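Local atomic coordinates of metallo-beta-lactamase family protein (Thermus thermophilus, PDB entry 2ZO4), a protein that binds two zinc ions in a metallo-beta-lactamase fold and probably acts as a metal-dependent hydrolase, its natural substrate being unsettled. Residues 256-261 / 290-295; 220-225 / 243-248; 11-16 / 22-27; 110-115 / 202-207; 266-271 / 294-299. One frame throughout, in Å; residues are numbered along the deposited sequence.

Interaction 1: residues 256-261 / 290-295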
# COMPACT_ATOMS: atom_id res chain seq x y z
N GLU A 256 -18.16 7.01 12.22
CA GLU A 256 -18.99 7.48 13.33
C GLU A 256 -18.22 8.46 14.21
O GLU A 256 -18.76 9.49 14.62
CB GLU A 256 -19.50 6.30 14.17
CG GLU A 256 -20.52 5.40 13.46
CD GLU A 256 -20.90 4.18 14.28
OE1 GLU A 256 -20.92 4.28 15.53
OE2 GLU A 256 -21.19 3.12 13.69
N ALA A 257 -16.95 8.14 14.49
CA ALA A 257 -16.08 9.02 15.28
C ALA A 257 -15.85 10.37 14.60
O ALA A 257 -15.84 11.40 15.26
CB ALA A 257 -14.75 8.34 15.57
N LEU A 258 -15.68 10.36 13.27
CA LEU A 258 -15.48 11.59 12.51
C LEU A 258 -16.74 12.46 12.52
O LEU A 258 -16.65 13.68 12.69
CB LEU A 258 -15.03 11.27 11.08
CG LEU A 258 -14.80 12.41 10.08
CD1 LEU A 258 -13.85 13.47 10.62
CD2 LEU A 258 -14.27 11.85 8.76
N LEU A 259 -17.90 11.84 12.32
CA LEU A 259 -19.18 12.54 12.39
C LEU A 259 -19.39 13.26 13.73
O LEU A 259 -19.88 14.39 13.75
CB LEU A 259 -20.34 11.57 12.11
CG LEU A 259 -20.52 11.13 10.66
CD1 LEU A 259 -21.50 9.97 10.54
CD2 LEU A 259 -20.95 12.30 9.77
N ALA A 260 -18.98 12.61 14.82
CA ALA A 260 -19.08 13.17 16.16
C ALA A 260 -18.16 14.37 16.35
O ALA A 260 -18.51 15.32 17.06
CB ALA A 260 -18.79 12.10 17.21
N LEU A 261 -16.99 14.33 15.72
CA LEU A 261 -16.02 15.43 15.77
C LEU A 261 -16.49 16.69 15.04
O LEU A 261 -15.93 17.78 15.25
CB LEU A 261 -14.66 14.97 15.21
CG LEU A 261 -13.86 13.96 16.01
CD1 LEU A 261 -12.67 13.47 15.20
CD2 LEU A 261 -13.40 14.53 17.36
N ALA A 290 -4.29 12.49 5.21
CA ALA A 290 -4.81 11.86 4.00
C ALA A 290 -5.92 10.85 4.30
O ALA A 290 -6.88 10.74 3.53
CB ALA A 290 -3.68 11.21 3.21
N GLU A 291 -5.78 10.12 5.41
CA GLU A 291 -6.80 9.18 5.89
C GLU A 291 -8.08 9.92 6.29
O GLU A 291 -9.18 9.49 5.94
CB GLU A 291 -6.29 8.38 7.08
CG GLU A 291 -5.82 6.95 6.76
CD GLU A 291 -6.69 5.86 7.39
OE1 GLU A 291 -7.78 6.16 7.92
OE2 GLU A 291 -6.28 4.68 7.35
N THR A 292 -7.91 11.01 7.03
CA THR A 292 -9.04 11.84 7.47
C THR A 292 -9.78 12.43 6.26
O THR A 292 -11.01 12.46 6.25
CB THR A 292 -8.57 12.96 8.42
OG1 THR A 292 -7.85 12.38 9.52
CG2 THR A 292 -9.75 13.75 8.97
N LEU A 293 -9.02 12.88 5.27
CA LEU A 293 -9.59 13.42 4.04
C LEU A 293 -10.39 12.37 3.26
O LEU A 293 -11.47 12.66 2.76
CB LEU A 293 -8.49 14.03 3.16
CG LEU A 293 -8.89 14.71 1.84
CD1 LEU A 293 -10.03 15.71 2.04
CD2 LEU A 293 -7.68 15.39 1.23
N ALA A 294 -9.85 11.15 3.19
CA ALA A 294 -10.52 10.01 2.56
C ALA A 294 -11.87 9.70 3.21
O ALA A 294 -12.84 9.38 2.51
CB ALA A 294 -9.63 8.78 2.61
N HIS A 295 -11.92 9.77 4.53
CA HIS A 295 -13.15 9.51 5.27
C HIS A 295 -14.17 10.63 5.10
O HIS A 295 -15.37 10.36 4.97
CB HIS A 295 -12.85 9.26 6.75
CG HIS A 295 -12.29 7.90 7.03
ND1 HIS A 295 -11.02 7.53 6.65
CD2 HIS A 295 -12.84 6.82 7.63
CE1 HIS A 295 -10.81 6.27 7.02
NE2 HIS A 295 -11.90 5.82 7.61
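Leu258 drives its CD2 methyl against the beta carbon of His295, with CD2 3.6 Å from CB, and this is the tight part of the contact. The branch lies over the root of the histidine and the start of its backbone carbonyl, not over the imidazole. With CG anti to the backbone N (chi1 178°), the leucine stretches out from helix 240-261 and crosses the histidine side chain at a slant. Toward Thr292 the fit is looser: Leu258 CD2 stays 4.2 Å from Thr292 O, and between the side chains CD1 comes only to 4.4 Å from CG2. The threonine hydroxyl bonds instead to the carbonyl of Ala288 in its own helix.

The imidazole is fixed from within helix 286-301. His295 ND1 donates to Glu291 O at 2.8 Å, and that oxygen lies close to the ring plane. One acceptor takes both the backbone N-H and the ring N-H, from opposite faces of its carbonyl plane. NE2 is engaged with His251 ND1. Leu258, Thr292 and His295 are all buried, whereas Glu256 and Ala260 are solvent-exposed and make no contact with 290-295. Here helix 240-261 packs on the C-terminal domain of the metallo-beta-lactamase-like family, to which 290-295 belongs; Leu296 and Leu299 continue the cover of Leu258, while Ser272 and Leu275 of helix 268-275 pack on Thr292.

Interaction 2: residues 220-225 / 243-248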
# COMPACT_ATOMS: atom_id res chain seq x y z
N ARG A 220 -14.03 -8.41 -0.97
CA ARG A 220 -13.46 -9.36 -1.93
C ARG A 220 -12.54 -10.36 -1.22
O ARG A 220 -12.67 -11.57 -1.43
CB ARG A 220 -12.69 -8.60 -3.02
CG ARG A 220 -12.44 -9.38 -4.31
CD ARG A 220 -10.97 -9.76 -4.48
NE ARG A 220 -10.72 -10.43 -5.77
CZ ARG A 220 -10.33 -9.82 -6.89
NH1 ARG A 220 -10.13 -8.50 -6.91
NH2 ARG A 220 -10.14 -10.53 -7.99
N LEU A 221 -11.66 -9.86 -0.37
CA LEU A 221 -10.75 -10.71 0.42
C LEU A 221 -11.49 -11.57 1.45
O LEU A 221 -11.08 -12.70 1.70
CB LEU A 221 -9.67 -9.87 1.11
CG LEU A 221 -8.71 -9.07 0.22
CD1 LEU A 221 -7.69 -8.32 1.08
CD2 LEU A 221 -8.02 -9.96 -0.81
N ALA A 222 -12.56 -11.04 2.02
CA ALA A 222 -13.36 -11.77 3.01
C ALA A 222 -13.98 -13.04 2.42
O ALA A 222 -14.03 -14.07 3.09
CB ALA A 222 -14.44 -10.88 3.60
N ASP A 223 -14.43 -12.96 1.17
CA ASP A 223 -15.10 -14.07 0.48
C ASP A 223 -14.13 -14.96 -0.30
O ASP A 223 -14.55 -15.95 -0.91
CB ASP A 223 -16.18 -13.53 -0.47
CG ASP A 223 -17.23 -12.70 0.24
OD1 ASP A 223 -17.75 -13.15 1.29
OD2 ASP A 223 -17.56 -11.59 -0.25
N LEU A 224 -12.85 -14.61 -0.27
CA LEU A 224 -11.83 -15.32 -1.05
C LEU A 224 -11.70 -16.79 -0.69
O LEU A 224 -11.52 -17.64 -1.56
CB LEU A 224 -10.47 -14.62 -0.93
CG LEU A 224 -9.35 -15.00 -1.90
CD1 LEU A 224 -9.71 -14.71 -3.37
CD2 LEU A 224 -8.07 -14.27 -1.51
N GLY A 225 -11.77 -17.10 0.61
CA GLY A 225 -11.58 -18.46 1.09
C GLY A 225 -10.13 -18.78 1.38
O GLY A 225 -9.75 -19.96 1.44
N ARG A 243 -10.43 -10.95 9.98
CA ARG A 243 -9.71 -9.68 9.96
C ARG A 243 -10.33 -8.67 8.98
O ARG A 243 -10.42 -7.48 9.29
CB ARG A 243 -8.22 -9.89 9.65
CG ARG A 243 -7.36 -8.63 9.82
CD ARG A 243 -7.52 -8.01 11.21
NE ARG A 243 -6.86 -6.71 11.32
CZ ARG A 243 -7.22 -5.75 12.17
NH1 ARG A 243 -8.24 -5.92 13.00
NH2 ARG A 243 -6.55 -4.60 12.18
N ALA A 244 -10.75 -9.15 7.81
CA ALA A 244 -11.44 -8.31 6.82
C ALA A 244 -12.73 -7.73 7.40
O ALA A 244 -13.04 -6.55 7.19
CB ALA A 244 -11.72 -9.10 5.56
N GLU A 245 -13.48 -8.55 8.13
CA GLU A 245 -14.69 -8.08 8.81
C GLU A 245 -14.38 -7.11 9.94
O GLU A 245 -15.13 -6.16 10.16
CB GLU A 245 -15.54 -9.26 9.32
CG GLU A 245 -16.25 -10.05 8.21
CD GLU A 245 -17.19 -9.20 7.36
OE1 GLU A 245 -17.96 -8.39 7.93
OE2 GLU A 245 -17.17 -9.35 6.12
N GLU A 246 -13.27 -7.34 10.64
CA GLU A 246 -12.81 -6.43 11.70
C GLU A 246 -12.42 -5.05 11.16
O GLU A 246 -12.69 -4.03 11.79
CB GLU A 246 -11.64 -7.04 12.47
CG GLU A 246 -12.04 -8.12 13.48
CD GLU A 246 -10.86 -8.89 14.06
OE1 GLU A 246 -9.69 -8.54 13.78
OE2 GLU A 246 -11.11 -9.86 14.81
N LEU A 247 -11.78 -5.02 9.99
CA LEU A 247 -11.35 -3.76 9.37
C LEU A 247 -12.52 -2.98 8.79
O LEU A 247 -12.51 -1.75 8.76
CB LEU A 247 -10.28 -4.01 8.31
CG LEU A 247 -8.89 -4.36 8.85
CD1 LEU A 247 -7.97 -4.84 7.74
CD2 LEU A 247 -8.28 -3.17 9.58
N LYS A 248 -13.53 -3.72 8.33
CA LYS A 248 -14.81 -3.15 7.93
C LYS A 248 -15.42 -2.39 9.11
O LYS A 248 -15.77 -1.22 9.00
CB LYS A 248 -15.75 -4.27 7.52
CG LYS A 248 -16.43 -4.06 6.20
CD LYS A 248 -15.51 -4.48 5.08
CE LYS A 248 -16.29 -4.81 3.82
NZ LYS A 248 -16.82 -3.61 3.11
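Ala222 and Ala244 meet methyl to methyl, CB to CB at 3.8 Å, and bury most of the surface in this contact. Both beta carbons point across the interface, and because neither side chain extends further, the two backbones come close: the CA atoms of Ala222 and Ala244 are 5.5 Å apart. It is a small-residue approach between helices, made without any hydrogen bond across it.

Glu245 adds the outer edge. Its CG stands beside the backbone N and the chain bends at chi2 (-58°), which swings the carboxylate over toward Ala222, OE2 lying 4.0 Å from its CB. This is a contact of a polar group with a methyl at the exposed margin. The acidic group of Asp223 is nearby, with its OD1 6.2 Å from Glu245 OE2; Asp223 OD1 also forms a salt bridge with Arg241, which probably eases the proximity of the two negative charges.

The contact joins the C-terminal end of helix 210-222 to the early turns of helix 240-261, with strand 228-231 between them in the chain. Lys248 ties the same two helices together through a salt bridge to Asp219, and Leu221 packs on Leu186 of strand 185-189.

Interaction 3: residues 11-16 / 22-27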
# COMPACT_ATOMS: atom_id res chain seq x y z
N LEU A 11 10.83 -12.21 4.56
CA LEU A 11 12.02 -11.36 4.66
C LEU A 11 11.67 -10.01 5.30
O LEU A 11 11.28 -9.07 4.59
CB LEU A 11 12.64 -11.15 3.27
CG LEU A 11 13.63 -12.18 2.69
CD1 LEU A 11 13.01 -13.54 2.50
CD2 LEU A 11 14.20 -11.69 1.37
N PRO A 12 11.79 -9.91 6.64
CA PRO A 12 11.53 -8.65 7.34
C PRO A 12 12.67 -7.65 7.15
O PRO A 12 13.83 -7.98 7.37
CB PRO A 12 11.43 -9.09 8.81
CG PRO A 12 11.35 -10.59 8.79
CD PRO A 12 12.12 -10.99 7.58
N VAL A 13 12.33 -6.43 6.74
CA VAL A 13 13.33 -5.41 6.43
C VAL A 13 13.00 -4.10 7.17
O VAL A 13 11.85 -3.66 7.14
CB VAL A 13 13.44 -5.17 4.89
CG1 VAL A 13 14.40 -4.05 4.57
CG2 VAL A 13 13.86 -6.44 4.18
N PRO A 14 14.00 -3.49 7.84
CA PRO A 14 13.78 -2.22 8.55
C PRO A 14 13.50 -1.05 7.61
O PRO A 14 14.13 -0.93 6.56
CB PRO A 14 15.10 -1.99 9.31
CG PRO A 14 15.81 -3.31 9.28
CD PRO A 14 15.39 -3.96 8.01
N ILE A 15 12.55 -0.21 8.00
CA ILE A 15 12.17 0.97 7.21
C ILE A 15 12.08 2.22 8.11
O ILE A 15 11.66 2.13 9.26
CB ILE A 15 10.83 0.76 6.43
CG1 ILE A 15 9.68 0.36 7.36
CG2 ILE A 15 11.03 -0.26 5.31
CD1 ILE A 15 8.29 0.43 6.72
N PRO A 16 12.50 3.39 7.58
CA PRO A 16 12.54 4.61 8.38
C PRO A 16 11.18 5.29 8.53
O PRO A 16 11.10 6.52 8.48
CB PRO A 16 13.52 5.49 7.60
CG PRO A 16 13.31 5.09 6.18
CD PRO A 16 12.97 3.62 6.20
N VAL A 22 9.02 -3.69 7.04
CA VAL A 22 8.26 -4.17 5.91
C VAL A 22 8.54 -5.66 5.69
O VAL A 22 9.67 -6.12 5.90
CB VAL A 22 8.53 -3.34 4.62
CG1 VAL A 22 9.96 -3.56 4.08
CG2 VAL A 22 7.48 -3.63 3.54
N ASN A 23 7.51 -6.40 5.31
CA ASN A 23 7.63 -7.82 4.98
C ASN A 23 7.72 -8.05 3.48
O ASN A 23 6.76 -7.78 2.73
CB ASN A 23 6.44 -8.61 5.54
CG ASN A 23 6.38 -8.58 7.05
OD1 ASN A 23 7.40 -8.57 7.73
ND2 ASN A 23 5.16 -8.56 7.59
N LEU A 24 8.87 -8.55 3.04
CA LEU A 24 9.06 -8.98 1.66
C LEU A 24 8.95 -10.49 1.61
O LEU A 24 9.11 -11.17 2.63
CB LEU A 24 10.44 -8.55 1.15
CG LEU A 24 10.96 -7.14 1.45
CD1 LEU A 24 12.27 -6.91 0.70
CD2 LEU A 24 9.94 -6.06 1.09
N TYR A 25 8.66 -11.02 0.42
CA TYR A 25 8.50 -12.46 0.25
C TYR A 25 9.33 -12.97 -0.92
O TYR A 25 9.17 -12.51 -2.06
CB TYR A 25 7.01 -12.83 0.13
CG TYR A 25 6.26 -12.45 1.39
CD1 TYR A 25 6.22 -13.31 2.49
CD2 TYR A 25 5.63 -11.21 1.51
CE1 TYR A 25 5.56 -12.96 3.66
CE2 TYR A 25 4.98 -10.84 2.68
CZ TYR A 25 4.95 -11.73 3.75
OH TYR A 25 4.30 -11.38 4.91
N LEU A 26 10.23 -13.90 -0.62
CA LEU A 26 11.14 -14.48 -1.60
C LEU A 26 10.59 -15.83 -2.09
O LEU A 26 10.27 -16.70 -1.28
CB LEU A 26 12.53 -14.67 -0.97
CG LEU A 26 13.80 -15.04 -1.76
CD1 LEU A 26 13.76 -16.43 -2.38
CD2 LEU A 26 14.14 -13.98 -2.81
N LEU A 27 10.48 -15.97 -3.40
CA LEU A 27 10.05 -17.22 -4.01
C LEU A 27 11.20 -17.82 -4.80
O LEU A 27 11.78 -17.15 -5.65
CB LEU A 27 8.83 -17.01 -4.92
CG LEU A 27 7.45 -16.80 -4.30
CD1 LEU A 27 7.30 -15.42 -3.69
CD2 LEU A 27 6.37 -17.01 -5.35
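Four backbone hydrogen bonds join Leu11 and Val13 to Leu24 and Val22. Leu11 N reaches Leu24 O at 2.8 Å, and Leu24 N returns to Leu11 O at 2.9 Å. Val13 and Val22 form the other reciprocal pair, Val13 N to Val22 O and Val22 N to Val13 O, each bond 2.8 Å long. Between these rungs Pro12 faces Asn23 as a non-hydrogen-bonded pair, and Pro12 CA makes a CA-H...O contact with Val22 O at 3.5 Å. Asn23 turns its ND2 to the carbonyls of Phe234 and Ala231.

Strands 8-14 and 21-29 are the two arms of an antiparallel beta hairpin, and strand 8-14 is an outermost strand of a mixed sheet in the metallo-beta-lactamase fold. On the face carrying Leu11, Val13, Val22 and Leu24, the packing runs directly across, Leu11 CB against Leu24 CB and Val13 CB against Val22 CG1, and also diagonally: Leu11 CD1 touches Leu26 CB at 3.7 Å, and Val13 CG2 meets Leu24 CD1 at 3.9 Å. Leu49 and Ala45 of helix 43-55 cover Leu11 and Val13.

Past the last rung, Ile15 sets its CG2 3.7 Å from Val22 CG1, the two side chains crossing at about a right angle. Val22 CG1 sits between its own backbone N and carbonyl carbon (chi1 69°), which turns it to this methyl. Here the hairpin borders the metal site: the side chain of Val22 is about 5 Å from a zinc ion, and that of Ile15 lies close to the zinc ligand Asp74.

Interaction 4: residues 110-115 / 202-207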
# COMPACT_ATOMS: atom_id res chain seq x y z
N ALA A 110 2.99 17.61 -8.00
CA ALA A 110 3.60 18.41 -6.93
C ALA A 110 2.72 19.56 -6.41
O ALA A 110 2.46 19.63 -5.20
CB ALA A 110 4.97 18.93 -7.37
N GLU A 111 2.28 20.43 -7.31
CA GLU A 111 1.46 21.59 -6.96
C GLU A 111 0.12 21.19 -6.35
O GLU A 111 -0.32 21.79 -5.36
CB GLU A 111 1.23 22.49 -8.18
N ALA A 112 -0.53 20.19 -6.95
CA ALA A 112 -1.80 19.67 -6.45
C ALA A 112 -1.66 19.04 -5.06
O ALA A 112 -2.54 19.21 -4.21
CB ALA A 112 -2.40 18.67 -7.43
N SER A 113 -0.56 18.31 -4.85
CA SER A 113 -0.27 17.71 -3.54
C SER A 113 -0.20 18.76 -2.44
O SER A 113 -0.79 18.58 -1.37
CB SER A 113 1.04 16.91 -3.58
OG SER A 113 1.00 15.89 -4.56
N TRP A 114 0.51 19.86 -2.69
CA TRP A 114 0.65 20.94 -1.71
C TRP A 114 -0.66 21.70 -1.52
O TRP A 114 -1.05 21.98 -0.38
CB TRP A 114 1.77 21.92 -2.09
CG TRP A 114 3.11 21.29 -2.42
CD1 TRP A 114 3.99 21.71 -3.38
CD2 TRP A 114 3.72 20.15 -1.79
NE1 TRP A 114 5.10 20.89 -3.40
CE2 TRP A 114 4.96 19.93 -2.43
CE3 TRP A 114 3.33 19.29 -0.75
CZ2 TRP A 114 5.82 18.89 -2.07
CZ3 TRP A 114 4.19 18.25 -0.39
CH2 TRP A 114 5.42 18.06 -1.05
N ARG A 115 -1.32 22.02 -2.63
CA ARG A 115 -2.61 22.71 -2.61
C ARG A 115 -3.67 21.92 -1.84
O ARG A 115 -4.48 22.51 -1.11
CB ARG A 115 -3.09 23.00 -4.03
N LEU A 202 -6.31 9.84 0.81
CA LEU A 202 -6.67 10.58 -0.39
C LEU A 202 -5.53 11.54 -0.73
O LEU A 202 -5.27 12.50 0.00
CB LEU A 202 -7.99 11.35 -0.19
CG LEU A 202 -8.73 11.80 -1.46
CD1 LEU A 202 -10.24 11.81 -1.24
CD2 LEU A 202 -8.24 13.16 -1.97
N TRP A 203 -4.84 11.24 -1.83
CA TRP A 203 -3.74 12.06 -2.32
C TRP A 203 -4.14 12.72 -3.64
O TRP A 203 -5.23 12.47 -4.15
CB TRP A 203 -2.47 11.21 -2.49
CG TRP A 203 -2.15 10.35 -1.29
CD1 TRP A 203 -2.51 9.04 -1.11
CD2 TRP A 203 -1.44 10.73 -0.11
NE1 TRP A 203 -2.05 8.58 0.10
CE2 TRP A 203 -1.40 9.60 0.74
CE3 TRP A 203 -0.83 11.92 0.31
CZ2 TRP A 203 -0.76 9.63 1.99
CZ3 TRP A 203 -0.20 11.95 1.56
CH2 TRP A 203 -0.18 10.81 2.38
N ALA A 204 -3.26 13.56 -4.18
CA ALA A 204 -3.53 14.26 -5.43
C ALA A 204 -3.73 13.34 -6.64
O ALA A 204 -4.41 13.71 -7.60
CB ALA A 204 -2.42 15.28 -5.71
N TYR A 205 -3.14 12.14 -6.59
CA TYR A 205 -3.19 11.19 -7.71
C TYR A 205 -4.20 10.06 -7.53
O TYR A 205 -4.35 9.20 -8.40
CB TYR A 205 -1.80 10.60 -7.97
CG TYR A 205 -1.14 9.96 -6.77
CD1 TYR A 205 -1.49 8.67 -6.35
CD2 TYR A 205 -0.16 10.64 -6.05
CE1 TYR A 205 -0.89 8.08 -5.23
CE2 TYR A 205 0.45 10.06 -4.93
CZ TYR A 205 0.08 8.78 -4.53
OH TYR A 205 0.69 8.21 -3.44
N THR A 206 -4.89 10.05 -6.39
CA THR A 206 -5.79 8.97 -5.99
C THR A 206 -7.10 8.97 -6.80
O THR A 206 -7.55 10.01 -7.26
CB THR A 206 -6.09 9.07 -4.46
OG1 THR A 206 -4.86 9.09 -3.74
CG2 THR A 206 -6.91 7.89 -3.97
N ARG A 207 -7.67 7.78 -6.98
CA ARG A 207 -9.05 7.61 -7.46
C ARG A 207 -10.03 8.42 -6.59
O ARG A 207 -9.67 8.84 -5.49
CB ARG A 207 -9.44 6.13 -7.46
CG ARG A 207 -8.76 5.28 -8.54
CD ARG A 207 -8.64 3.81 -8.14
NE ARG A 207 -9.94 3.16 -7.96
CZ ARG A 207 -10.67 2.62 -8.93
NH1 ARG A 207 -10.24 2.65 -10.19
NH2 ARG A 207 -11.84 2.06 -8.65
O HOH W 1 -0.76 14.10 -2.90
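Ala204 lays its methyl against one side of helix 110-119, where it overlaps Ala112 and Ser113. Ala204 lies in a type I beta turn, Trp203 to Thr206, within the loop that leads from strand 185-189 to helix 210-222 of the metallo-beta-lactamase fold. The turn brings Ala204 to the helix, and the loop and helix touch there in a small surface contact. Ala112 CB is 3.8 Å from Ala204 CB, methyl to methyl. The same methyl of Ala204 also touches Ser113, whose OG and N are both 3.7 Å from Ala204 CB.

The turn is braced internally. Trp203 N donates to Thr206 OG1 at 2.9 Å, which ties the residue at its start to the side chain at its end; the backbone bond from Thr206 N to Trp203 O is weak. Beyond the contact, Tyr205 OH bonds to His71, and Trp203 packs on Ala290 and Phe287, so the same short loop also meets helix 286-301.

No direct hydrogen bond crosses between helix and loop, and a water supplies the polar link. Ser113 OG is held beside its backbone N (chi1 -58°) and also bonds to the carbonyl of Phe109, one turn back in the chain. From there it faces the water that bridges to the loop backbone. That water donates to Ser113 OG at 3.0 Å and accepts from Ala204 N at 2.9 Å.

Interaction 5: residues 266-271 / 294-299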
# COMPACT_ATOMS: atom_id res chain seq x y z
N LYS A 266 -15.20 22.33 10.49
CA LYS A 266 -13.79 22.03 10.75
C LYS A 266 -13.03 21.64 9.47
O LYS A 266 -13.62 21.10 8.53
CB LYS A 266 -13.65 20.93 11.80
CG LYS A 266 -14.06 21.33 13.21
CD LYS A 266 -13.77 20.23 14.20
CE LYS A 266 -14.23 20.61 15.60
NZ LYS A 266 -13.98 19.49 16.57
N THR A 267 -11.73 21.91 9.46
CA THR A 267 -10.87 21.54 8.35
C THR A 267 -10.35 20.12 8.54
O THR A 267 -10.31 19.62 9.67
CB THR A 267 -9.66 22.48 8.23
OG1 THR A 267 -8.74 22.21 9.30
CG2 THR A 267 -10.09 23.95 8.28
N ALA A 268 -9.93 19.48 7.45
CA ALA A 268 -9.36 18.13 7.51
C ALA A 268 -8.10 18.05 8.39
O ALA A 268 -7.85 17.03 9.03
CB ALA A 268 -9.08 17.61 6.12
N TRP A 269 -7.32 19.13 8.42
CA TRP A 269 -6.12 19.16 9.24
C TRP A 269 -6.43 19.08 10.74
O TRP A 269 -5.86 18.24 11.44
CB TRP A 269 -5.26 20.39 8.94
CG TRP A 269 -4.12 20.54 9.92
CD1 TRP A 269 -4.04 21.42 10.95
CD2 TRP A 269 -2.92 19.75 9.97
NE1 TRP A 269 -2.86 21.25 11.64
CE2 TRP A 269 -2.16 20.23 11.06
CE3 TRP A 269 -2.42 18.70 9.19
CZ2 TRP A 269 -0.91 19.70 11.39
CZ3 TRP A 269 -1.18 18.16 9.53
CH2 TRP A 269 -0.43 18.67 10.61
N GLU A 270 -7.32 19.94 11.22
CA GLU A 270 -7.67 19.94 12.65
C GLU A 270 -8.40 18.66 13.07
O GLU A 270 -8.20 18.16 14.18
CB GLU A 270 -8.46 21.20 13.04
CG GLU A 270 -9.90 21.27 12.55
CD GLU A 270 -10.62 22.51 13.04
OE1 GLU A 270 -10.92 23.39 12.20
OE2 GLU A 270 -10.87 22.62 14.27
N LEU A 271 -9.22 18.13 12.16
CA LEU A 271 -9.93 16.87 12.39
C LEU A 271 -8.96 15.69 12.53
O LEU A 271 -9.19 14.80 13.35
CB LEU A 271 -10.93 16.60 11.26
CG LEU A 271 -12.19 17.47 11.25
CD1 LEU A 271 -12.90 17.35 9.91
CD2 LEU A 271 -13.12 17.09 12.41
N ALA A 294 -9.85 11.15 3.19
CA ALA A 294 -10.52 10.01 2.56
C ALA A 294 -11.87 9.70 3.21
O ALA A 294 -12.84 9.38 2.51
CB ALA A 294 -9.63 8.78 2.61
N HIS A 295 -11.92 9.77 4.53
CA HIS A 295 -13.15 9.51 5.27
C HIS A 295 -14.17 10.63 5.10
O HIS A 295 -15.37 10.36 4.97
CB HIS A 295 -12.85 9.26 6.75
CG HIS A 295 -12.29 7.90 7.03
ND1 HIS A 295 -11.02 7.53 6.65
CD2 HIS A 295 -12.84 6.82 7.63
CE1 HIS A 295 -10.81 6.27 7.02
NE2 HIS A 295 -11.90 5.82 7.61
N LEU A 296 -13.69 11.87 5.09
CA LEU A 296 -14.55 13.03 4.83
C LEU A 296 -15.19 13.00 3.44
O LEU A 296 -16.37 13.32 3.30
CB LEU A 296 -13.76 14.33 5.01
CG LEU A 296 -13.45 14.76 6.45
CD1 LEU A 296 -12.27 15.72 6.47
CD2 LEU A 296 -14.69 15.37 7.12
N GLU A 297 -14.42 12.60 2.44
CA GLU A 297 -14.93 12.56 1.06
C GLU A 297 -15.88 11.39 0.83
O GLU A 297 -16.77 11.47 -0.02
CB GLU A 297 -13.78 12.58 0.05
CG GLU A 297 -13.14 13.97 -0.11
CD GLU A 297 -14.14 15.04 -0.58
OE1 GLU A 297 -14.46 15.06 -1.78
OE2 GLU A 297 -14.59 15.85 0.25
N TYR A 298 -15.69 10.32 1.60
CA TYR A 298 -16.63 9.21 1.63
C TYR A 298 -17.98 9.66 2.20
O TYR A 298 -19.04 9.35 1.64
CB TYR A 298 -16.05 8.06 2.47
CG TYR A 298 -16.91 6.82 2.52
CD1 TYR A 298 -16.75 5.80 1.59
CD2 TYR A 298 -17.87 6.66 3.52
CE1 TYR A 298 -17.53 4.66 1.64
CE2 TYR A 298 -18.66 5.51 3.58
CZ TYR A 298 -18.48 4.52 2.64
OH TYR A 298 -19.25 3.39 2.69
N LEU A 299 -17.92 10.40 3.30
CA LEU A 299 -19.12 10.93 3.96
C LEU A 299 -19.84 11.97 3.10
O LEU A 299 -21.07 12.02 3.10
CB LEU A 299 -18.78 11.52 5.33
CG LEU A 299 -18.37 10.54 6.44
CD1 LEU A 299 -17.91 11.30 7.67
CD2 LEU A 299 -19.50 9.58 6.78
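Leu296 carries the contact for its helix and is received by Ala268 and Leu271. Before it in the sequence, Ala294 and His295 face other parts of the protein: Ala294 packs on Pro210, and the imidazole of His295 is turned to helix 240-261. At Leu296 the side chain leaves the helix with CG beside the backbone N (chi1 -75°) and directs both methyls to helix 268-275. CD1 rests on the methyl of Ala268, 3.7 Å from its CB. Leu271 CD1 reaches the fork of the same leucine, 3.9 Å from Leu296 CD1 and equally near CD2, the two leucines meeting obliquely. Further on, Glu297 pairs with Arg300, Tyr298 packs on Leu211 and Leu215, and Leu299 meets Leu258 of helix 240-261.

The receiving helix begins at Ala268, with Thr267 as its N-cap. Thr267 and Glu270 form a capping box: Thr267 N donates to Glu270 OE1 at 3.2 Å, and Glu270 N makes a weak bond back to Thr267 OG1. Glu270 also pairs with Arg313 of strand 313-316. The box closes the N-terminal end of the turn that carries Ala268 and Leu271. Such apolar packing of the short helix 268-275 on the longer helix 286-301 is consistent with the helix-turn-helix-like C-terminal domain to which the sequence is assigned.

Interactions 1 and 5 share helix 286-301 and lie side by side, their centres about 5 Å apart; Leu258 and Leu296 touch, so the two belong to one buried apolar cluster of the C-terminal helices. Interaction 2 uses the other end of helix 240-261, about 22 Å from interaction 1 between centres, and is made by two alanine methyls with a charged margin. Interaction 4 is the surface contact and adds a bridging water to a small methyl contact, yet its loop reaches interaction 1 through a probable hydrogen bond from Leu202 N to Ala290 O. Interaction 3 lies across the chain's centre from interactions 1, 4 and 5: it is the strand pairing, dominated by backbone bonds, and borders the zinc site.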